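Local atomic coordinates of PtLCIB4 H88A mutant (Phaeodactylum tricornutum, PDB entry 5B5Z), a protein that binds zinc and, as a member of the LCIB family of beta-carbonic anhydrases, probably interconverts carbon dioxide and bicarbonate. Residues 206-209 / 210-214; 195-198 / 199-203; 45-49 / 50-54. All blocks are in the same frame, centred on the assembly; numbering follows the deposited sequence. Where two conformers were deposited one is given.

Interaction 1 of 3, residues 206-209 / 210-214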
loop_
_atom_site.group_PDB
_atom_site.type_symbol
_atom_site.label_atom_id
_atom_site.label_comp_id
_atom_site.label_asym_id
_atom_site.label_seq_id
_atom_site.Cartn_x
_atom_site.Cartn_y
_atom_site.Cartn_z
ATOM N N MET A 206 12.409 13.918 -17.100
ATOM C CA MET A 206 12.492 12.794 -16.165
ATOM C C MET A 206 13.072 13.209 -14.822
ATOM O O MET A 206 12.832 12.550 -13.802
ATOM C CB MET A 206 13.312 11.654 -16.765
ATOM C CG MET A 206 12.595 10.949 -17.914
ATOM S SD MET A 206 11.004 10.255 -17.402
ATOM C CE MET A 206 9.839 11.331 -18.187
ATOM N N VAL A 207 13.841 14.291 -14.800
ATOM C CA VAL A 207 14.417 14.755 -13.542
ATOM C C VAL A 207 13.508 15.814 -12.923
ATOM O O VAL A 207 13.516 16.017 -11.719
ATOM C CB VAL A 207 15.870 15.290 -13.735
ATOM C CG1 VAL A 207 15.885 16.683 -14.376
ATOM C CG2 VAL A 207 16.622 15.303 -12.413
ATOM N N THR A 208 12.696 16.468 -13.748
ATOM C CA THR A 208 11.760 17.465 -13.260
ATOM C C THR A 208 10.477 16.822 -12.711
ATOM O O THR A 208 9.907 17.294 -11.722
ATOM C CB THR A 208 11.419 18.467 -14.385
ATOM O OG1 THR A 208 12.626 19.150 -14.734
ATOM C CG2 THR A 208 10.376 19.473 -13.926
ATOM N N LEU A 209 10.040 15.742 -13.360
ATOM C CA LEU A 209 8.776 15.089 -13.014
ATOM C C LEU A 209 8.632 14.720 -11.523
ATOM O O LEU A 209 7.608 15.056 -10.945
ATOM C CB LEU A 209 8.573 13.845 -13.892
ATOM C CG LEU A 209 7.327 12.995 -13.611
ATOM C CD1 LEU A 209 6.030 13.767 -13.738
ATOM C CD2 LEU A 209 7.353 11.790 -14.543
ATOM N N PRO A 210 9.637 14.049 -10.904
ATOM C CA PRO A 210 9.444 13.738 -9.468
ATOM C C PRO A 210 9.312 14.966 -8.578
ATOM O O PRO A 210 8.697 14.900 -7.505
ATOM C CB PRO A 210 10.706 12.951 -9.098
ATOM C CG PRO A 210 11.716 13.305 -10.199
ATOM C CD PRO A 210 10.868 13.425 -11.426
ATOM N N VAL A 211 9.868 16.094 -9.007
ATOM C CA VAL A 211 9.723 17.298 -8.212
ATOM C C VAL A 211 8.298 17.830 -8.317
ATOM O O VAL A 211 7.701 18.211 -7.315
ATOM C CB VAL A 211 10.732 18.377 -8.635
ATOM C CG1 VAL A 211 10.507 19.636 -7.831
ATOM C CG2 VAL A 211 12.137 17.876 -8.429
ATOM N N SER A 212 7.736 17.832 -9.526
ATOM C CA SER A 212 6.342 18.218 -9.713
ATOM C C SER A 212 5.387 17.289 -8.960
ATOM O O SER A 212 4.423 17.731 -8.357
ATOM C CB SER A 212 5.981 18.224 -11.204
ATOM O OG SER A 212 6.801 19.140 -11.910
ATOM N N VAL A 213 5.654 15.990 -9.005
ATOM C CA VAL A 213 4.814 15.048 -8.272
ATOM C C VAL A 213 4.877 15.315 -6.777
ATOM O O VAL A 213 3.845 15.314 -6.100
ATOM C CB VAL A 213 5.227 13.602 -8.573
ATOM C CG1 VAL A 213 4.420 12.620 -7.710
ATOM C CG2 VAL A 213 4.986 13.309 -10.064
ATOM N N TYR A 214 6.082 15.551 -6.265
ATOM C CA TYR A 214 6.207 15.843 -4.845
ATOM C C TYR A 214 5.412 17.105 -4.494
ATOM O O TYR A 214 4.736 17.152 -3.471
ATOM C CB TYR A 214 7.673 16.018 -4.419
ATOM C CG TYR A 214 7.733 16.697 -3.071
ATOM C CD1 TYR A 214 7.465 15.982 -1.920
ATOM C CD2 TYR A 214 7.954 18.067 -2.960
ATOM C CE1 TYR A 214 7.449 16.585 -0.704
ATOM C CE2 TYR A 214 7.934 18.684 -1.727
ATOM C CZ TYR A 214 7.681 17.929 -0.609
ATOM O OH TYR A 214 7.656 18.510 0.638
#

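Interaction 2 of 3, residues 195-198 / 199-203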
loop_
_atom_site.group_PDB
_atom_site.type_symbol
_atom_site.label_atom_id
_atom_site.label_comp_id
_atom_site.label_asym_id
_atom_site.label_seq_id
_atom_site.Cartn_x
_atom_site.Cartn_y
_atom_site.Cartn_z
ATOM N N TYR A 195 0.789 21.070 -13.759
ATOM C CA TYR A 195 2.222 21.123 -14.025
ATOM C C TYR A 195 2.575 20.858 -15.488
ATOM O O TYR A 195 3.741 20.654 -15.822
ATOM C CB TYR A 195 2.953 20.113 -13.130
ATOM C CG TYR A 195 2.704 20.350 -11.667
ATOM C CD1 TYR A 195 1.587 19.817 -11.033
ATOM C CD2 TYR A 195 3.569 21.140 -10.924
ATOM C CE1 TYR A 195 1.341 20.053 -9.699
ATOM C CE2 TYR A 195 3.335 21.384 -9.581
ATOM C CZ TYR A 195 2.222 20.839 -8.977
ATOM O OH TYR A 195 1.980 21.078 -7.647
ATOM N N ALA A 196 1.576 20.867 -16.364
ATOM C CA ALA A 196 1.808 20.488 -17.760
ATOM C C ALA A 196 2.804 21.411 -18.481
ATOM O O ALA A 196 3.667 20.937 -19.215
ATOM C CB ALA A 196 0.491 20.445 -18.517
ATOM N N ALA A 197 2.683 22.719 -18.275
ATOM C CA ALA A 197 3.621 23.665 -18.887
ATOM C C ALA A 197 5.046 23.410 -18.398
ATOM O O ALA A 197 5.977 23.314 -19.199
ATOM C CB ALA A 197 3.202 25.105 -18.588
ATOM N N THR A 198 5.202 23.275 -17.080
ATOM C CA THR A 198 6.507 23.016 -16.478
ATOM C C THR A 198 7.163 21.783 -17.083
ATOM O O THR A 198 8.350 21.783 -17.417
ATOM C CB THR A 198 6.397 22.813 -14.954
ATOM O OG1 THR A 198 5.806 23.972 -14.353
ATOM C CG2 THR A 198 7.772 22.550 -14.344
ATOM N N LEU A 199 6.375 20.722 -17.213
ATOM C CA LEU A 199 6.883 19.458 -17.716
ATOM C C LEU A 199 7.239 19.516 -19.198
ATOM O O LEU A 199 8.237 18.941 -19.629
ATOM C CB LEU A 199 5.857 18.357 -17.470
ATOM C CG LEU A 199 5.574 18.042 -16.003
ATOM C CD1 LEU A 199 4.428 17.047 -15.916
ATOM C CD2 LEU A 199 6.822 17.524 -15.287
ATOM N N SER A 200 6.429 20.219 -19.980
ATOM C CA SER A 200 6.708 20.312 -21.404
ATOM C C SER A 200 7.933 21.195 -21.675
ATOM O O SER A 200 8.660 20.952 -22.632
ATOM C CB SER A 200 5.488 20.827 -22.160
ATOM O OG SER A 200 4.908 21.930 -21.498
ATOM N N GLU A 201 8.187 22.173 -20.807
ATOM C CA GLU A 201 9.319 23.088 -20.985
ATOM C C GLU A 201 10.628 22.548 -20.402
ATOM O O GLU A 201 11.704 23.087 -20.661
ATOM C CB GLU A 201 8.999 24.443 -20.353
ATOM C CG GLU A 201 7.901 25.201 -21.087
ATOM C CD GLU A 201 7.379 26.385 -20.302
ATOM O OE1 GLU A 201 7.966 26.699 -19.243
ATOM O OE2 GLU A 201 6.374 26.991 -20.732
ATOM N N ALA A 202 10.537 21.474 -19.625
ATOM C CA ALA A 202 11.692 20.962 -18.894
ATOM C C ALA A 202 12.837 20.507 -19.790
ATOM O O ALA A 202 12.617 19.878 -20.819
ATOM C CB ALA A 202 11.259 19.815 -17.993
ATOM N N GLU A 203 14.066 20.810 -19.379
ATOM C CA GLU A 203 15.266 20.386 -20.099
ATOM C C GLU A 203 15.329 18.876 -20.114
ATOM O O GLU A 203 15.605 18.253 -21.135
ATOM C CB GLU A 203 16.535 20.951 -19.448
ATOM C CG GLU A 203 17.813 20.799 -20.280
ATOM C CD GLU A 203 18.489 19.440 -20.158
ATOM O OE1 GLU A 203 18.466 18.837 -19.064
ATOM O OE2 GLU A 203 19.059 18.976 -21.171
#

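Interaction 3 of 3, residues 45-49 / 50-54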
loop_
_atom_site.group_PDB
_atom_site.type_symbol
_atom_site.label_atom_id
_atom_site.label_comp_id
_atom_site.label_asym_id
_atom_site.label_seq_id
_atom_site.Cartn_x
_atom_site.Cartn_y
_atom_site.Cartn_z
ATOM N N PHE A 45 12.272 14.646 20.828
ATOM C CA PHE A 45 10.905 15.110 21.006
ATOM C C PHE A 45 9.989 13.972 21.439
ATOM O O PHE A 45 8.769 14.051 21.296
ATOM C CB PHE A 45 10.397 15.769 19.716
ATOM C CG PHE A 45 11.128 17.037 19.367
ATOM C CD1 PHE A 45 12.360 16.989 18.739
ATOM C CD2 PHE A 45 10.601 18.276 19.704
ATOM C CE1 PHE A 45 13.055 18.141 18.436
ATOM C CE2 PHE A 45 11.289 19.442 19.399
ATOM C CZ PHE A 45 12.524 19.375 18.765
ATOM N N GLY A 46 10.584 12.911 21.974
ATOM C CA GLY A 46 9.823 11.872 22.643
ATOM C C GLY A 46 9.252 10.790 21.749
ATOM O O GLY A 46 8.412 10.005 22.187
ATOM N N TYR A 47 9.703 10.743 20.497
ATOM C CA TYR A 47 9.295 9.689 19.578
ATOM C C TYR A 47 10.166 8.466 19.784
ATOM O O TYR A 47 11.347 8.494 19.492
ATOM C CB TYR A 47 9.402 10.154 18.113
ATOM C CG TYR A 47 8.386 11.201 17.710
ATOM C CD1 TYR A 47 8.442 12.479 18.236
ATOM C CD2 TYR A 47 7.378 10.911 16.788
ATOM C CE1 TYR A 47 7.528 13.444 17.883
ATOM C CE2 TYR A 47 6.445 11.881 16.425
ATOM C CZ TYR A 47 6.535 13.145 16.980
ATOM O OH TYR A 47 5.644 14.137 16.653
ATOM N N HIS A 48 9.585 7.390 20.293
ATOM C CA HIS A 48 10.318 6.140 20.442
ATOM C C HIS A 48 9.508 5.042 19.799
ATOM O O HIS A 48 8.453 5.311 19.234
ATOM C CB HIS A 48 10.586 5.843 21.918
ATOM C CG HIS A 48 11.161 7.010 22.648
ATOM N ND1 HIS A 48 12.439 7.474 22.425
ATOM C CD2 HIS A 48 10.612 7.845 23.560
ATOM C CE1 HIS A 48 12.656 8.536 23.178
ATOM N NE2 HIS A 48 11.565 8.778 23.881
ATOM N N LYS A 49 9.988 3.811 19.889
ATOM C CA LYS A 49 9.309 2.703 19.241
ATOM C C LYS A 49 7.952 2.409 19.881
ATOM O O LYS A 49 6.967 2.169 19.181
ATOM C CB LYS A 49 10.194 1.457 19.268
ATOM C CG LYS A 49 11.632 1.719 18.855
ATOM C CD LYS A 49 12.487 0.465 19.007
ATOM C CE LYS A 49 13.829 0.603 18.305
ATOM N NZ LYS A 49 14.629 -0.648 18.450
ATOM N N TYR A 50 7.878 2.452 21.206
ATOM C CA TYR A 50 6.655 2.006 21.868
ATOM C C TYR A 50 5.475 2.939 21.619
ATOM O O TYR A 50 4.328 2.505 21.669
ATOM C CB TYR A 50 6.876 1.842 23.379
ATOM C CG TYR A 50 6.777 3.111 24.198
ATOM C CD1 TYR A 50 7.820 4.025 24.234
ATOM C CD2 TYR A 50 5.640 3.385 24.954
ATOM C CE1 TYR A 50 7.725 5.186 24.986
ATOM C CE2 TYR A 50 5.538 4.540 25.704
ATOM C CZ TYR A 50 6.590 5.433 25.724
ATOM O OH TYR A 50 6.503 6.587 26.473
ATOM N N ASN A 51 5.749 4.204 21.317
ATOM C CA ASN A 51 4.697 5.206 21.306
ATOM C C ASN A 51 4.545 5.911 19.959
ATOM O O ASN A 51 3.838 6.918 19.863
ATOM C CB ASN A 51 4.951 6.240 22.404
ATOM C CG ASN A 51 6.199 7.063 22.152
ATOM O OD1 ASN A 51 7.093 6.650 21.410
ATOM N ND2 ASN A 51 6.255 8.236 22.751
ATOM N N THR A 52 5.208 5.382 18.935
ATOM C CA THR A 52 5.126 5.980 17.594
ATOM C C THR A 52 4.464 5.021 16.627
ATOM O O THR A 52 4.782 3.836 16.607
ATOM C CB THR A 52 6.510 6.352 17.045
ATOM O OG1 THR A 52 7.116 7.320 17.906
ATOM C CG2 THR A 52 6.409 6.961 15.633
ATOM N N LEU A 53 3.525 5.536 15.838
ATOM C CA LEU A 53 2.910 4.775 14.764
ATOM C C LEU A 53 3.456 5.305 13.450
ATOM O O LEU A 53 3.317 6.486 13.170
ATOM C CB LEU A 53 1.397 4.910 14.790
ATOM C CG LEU A 53 0.665 4.211 13.640
ATOM C CD1 LEU A 53 0.820 2.697 13.683
ATOM C CD2 LEU A 53 -0.791 4.589 13.677
ATOM N N LEU A 54 4.098 4.426 12.695
ATOM C CA LEU A 54 4.674 4.777 11.402
ATOM C C LEU A 54 3.612 4.696 10.306
ATOM O O LEU A 54 2.819 3.747 10.267
ATOM C CB LEU A 54 5.839 3.847 11.091
ATOM C CG LEU A 54 6.534 4.052 9.747
ATOM C CD1 LEU A 54 7.176 5.429 9.675
ATOM C CD2 LEU A 54 7.557 2.947 9.506
#

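Interaction 1 of 3, residues 206-209 / 210-214
S212 N and V213 N reach back four residues to T208 O and L209 O, at 3.1 and 2.9 Å, in two nearly straight backbone bonds of one continuous helix that is kinked at P210 and V211. The imino nitrogen of P210 carries no hydrogen, and its CD lies 3.2 Å from M206 O, where a donor would otherwise sit. V207 O likewise faces carbon, with P210 CG at 3.6 Å, and V211 N turns instead to T208 O in a weak bond bent to 127°. T208 O thus accepts from both V211 N and S212 N. This is a proline kink in the first turns of helix 205-228, and regular i to i+4 pairing resumes just beyond it. With an alanine here in place of P210, CG and CD would be gone from beside the M206 and V207 carbonyls, which is likely to open a gap beside V116 of strand 107-117 and leave the helix freer to straighten. Packing is tight where L209 CB meets P210 CD at 3.4 Å, the two side chains crossing at about a right angle. Farther out, L209 CD1 touches V213 CG2 at 3.8 Å. V213 CG2 stands anti to its own carbonyl carbon and beside the backbone N, which brings it back over L209 O as well. L209 also packs on A142, V143 and A146 of helix 140-154, the helix that follows the zinc ligand C139, whereas V213 and Y214 lean on S114 of strand 107-117, next to the ligand H115, and S114 OG is hydrogen-bonded to P210 O. The side chain of V213 comes within about 8 Å of the zinc ion.

Interaction 2 of 3, residues 195-198 / 199-203
The short helix 196-201 is built on i to i+4 bonds: L199 N, S200 N and E201 N to Y195 O, A196 O and A197 O. Y195 occupies the N-cap position, and its carbonyl takes L199 N at 3.0 Å in a bond of 159°. The same oxygen lies beneath the leucine side chain, with L199 CG 3.2 Å away, while L199 CD1 approaches Y195 CB more loosely at 4.4 Å. S200 OG is held between the backbone N and the carbonyl carbon (chi1 45°), a torsion that folds the hydroxyl back over the preceding turn, 2.8 Å from A196 O and 2.9 Å from A197 O. One proton serves two possible acceptors here, and either carbonyl may receive it. The helix is the short link ahead of helix 205-228, against which L199 and Y195 both rest at S212; L199 also meets T150 of helix 140-154. The phenol oxygen of Y195 is hydrogen-bonded to D215 and K219 on the long helix. E201 CG, beside its backbone N, passes 3.3 Å from A197 O.

Interaction 3 of 3, residues 45-49 / 50-54
N51 folds its side chain back over the turn that joins helix 31-43 to strand 52-57, bonding to G46 and H48 with the two ends of its amide. G46, with positive phi, is the C-prime residue of the Schellman motif that ends the helix. At the start of the side chain, N51 CB lies over the centre of one face of the Y50 ring, 3.6 Å above its plane. CG then sits between the backbone N and the carbonyl carbon (chi1 66°), which turns the amide back toward the backbone of G46 and H48. At the tip, OD1 accepts H48 N at 2.8 Å on an in-plane lone pair, and ND2 gives a nearly straight bond (174°) to G46 O, also 2.8 Å long and close to the amide plane. Gripped at both ends, the amide is fixed in its rotation. H48 and Y50 lie side by side, H48 CB 4.0 Å from Y50 CD1. The strand begins at T52, whose side chain crosses that of Y47 at about a right angle and sets OG1 3.6 Å from Y47 CB. Y47 OH reaches Q237, and T52 O accepts a hydrogen bond from R130 of the second subunit, which places this turn at the dimer interface. The T52 hydroxyl, anti to its own carbonyl carbon, donates to H48 O at 2.8 Å, tilted 16° from that carbonyl's plane.

Overall arrangement
From the N terminus, interaction 3 comes first, closing the loop between helix 31-43 and strand 52-57 about 20 Å, centre to centre, from the middle of the chain and facing the second subunit. Interactions 2 and 1 follow much later, within helix 196-201 and the start of helix 205-228. All three are local and in series, so none nests in or crosses another. Interactions 1 and 2 touch, their centres 10 Å apart: T208 OG1 packs at 3.6 Å on A202 CB, joining the consecutive helices. Interaction 3 is on the opposite side of the chain's centre, about 31 Å from interaction 1 between centres; both rest on strand 107-117, at different points along it.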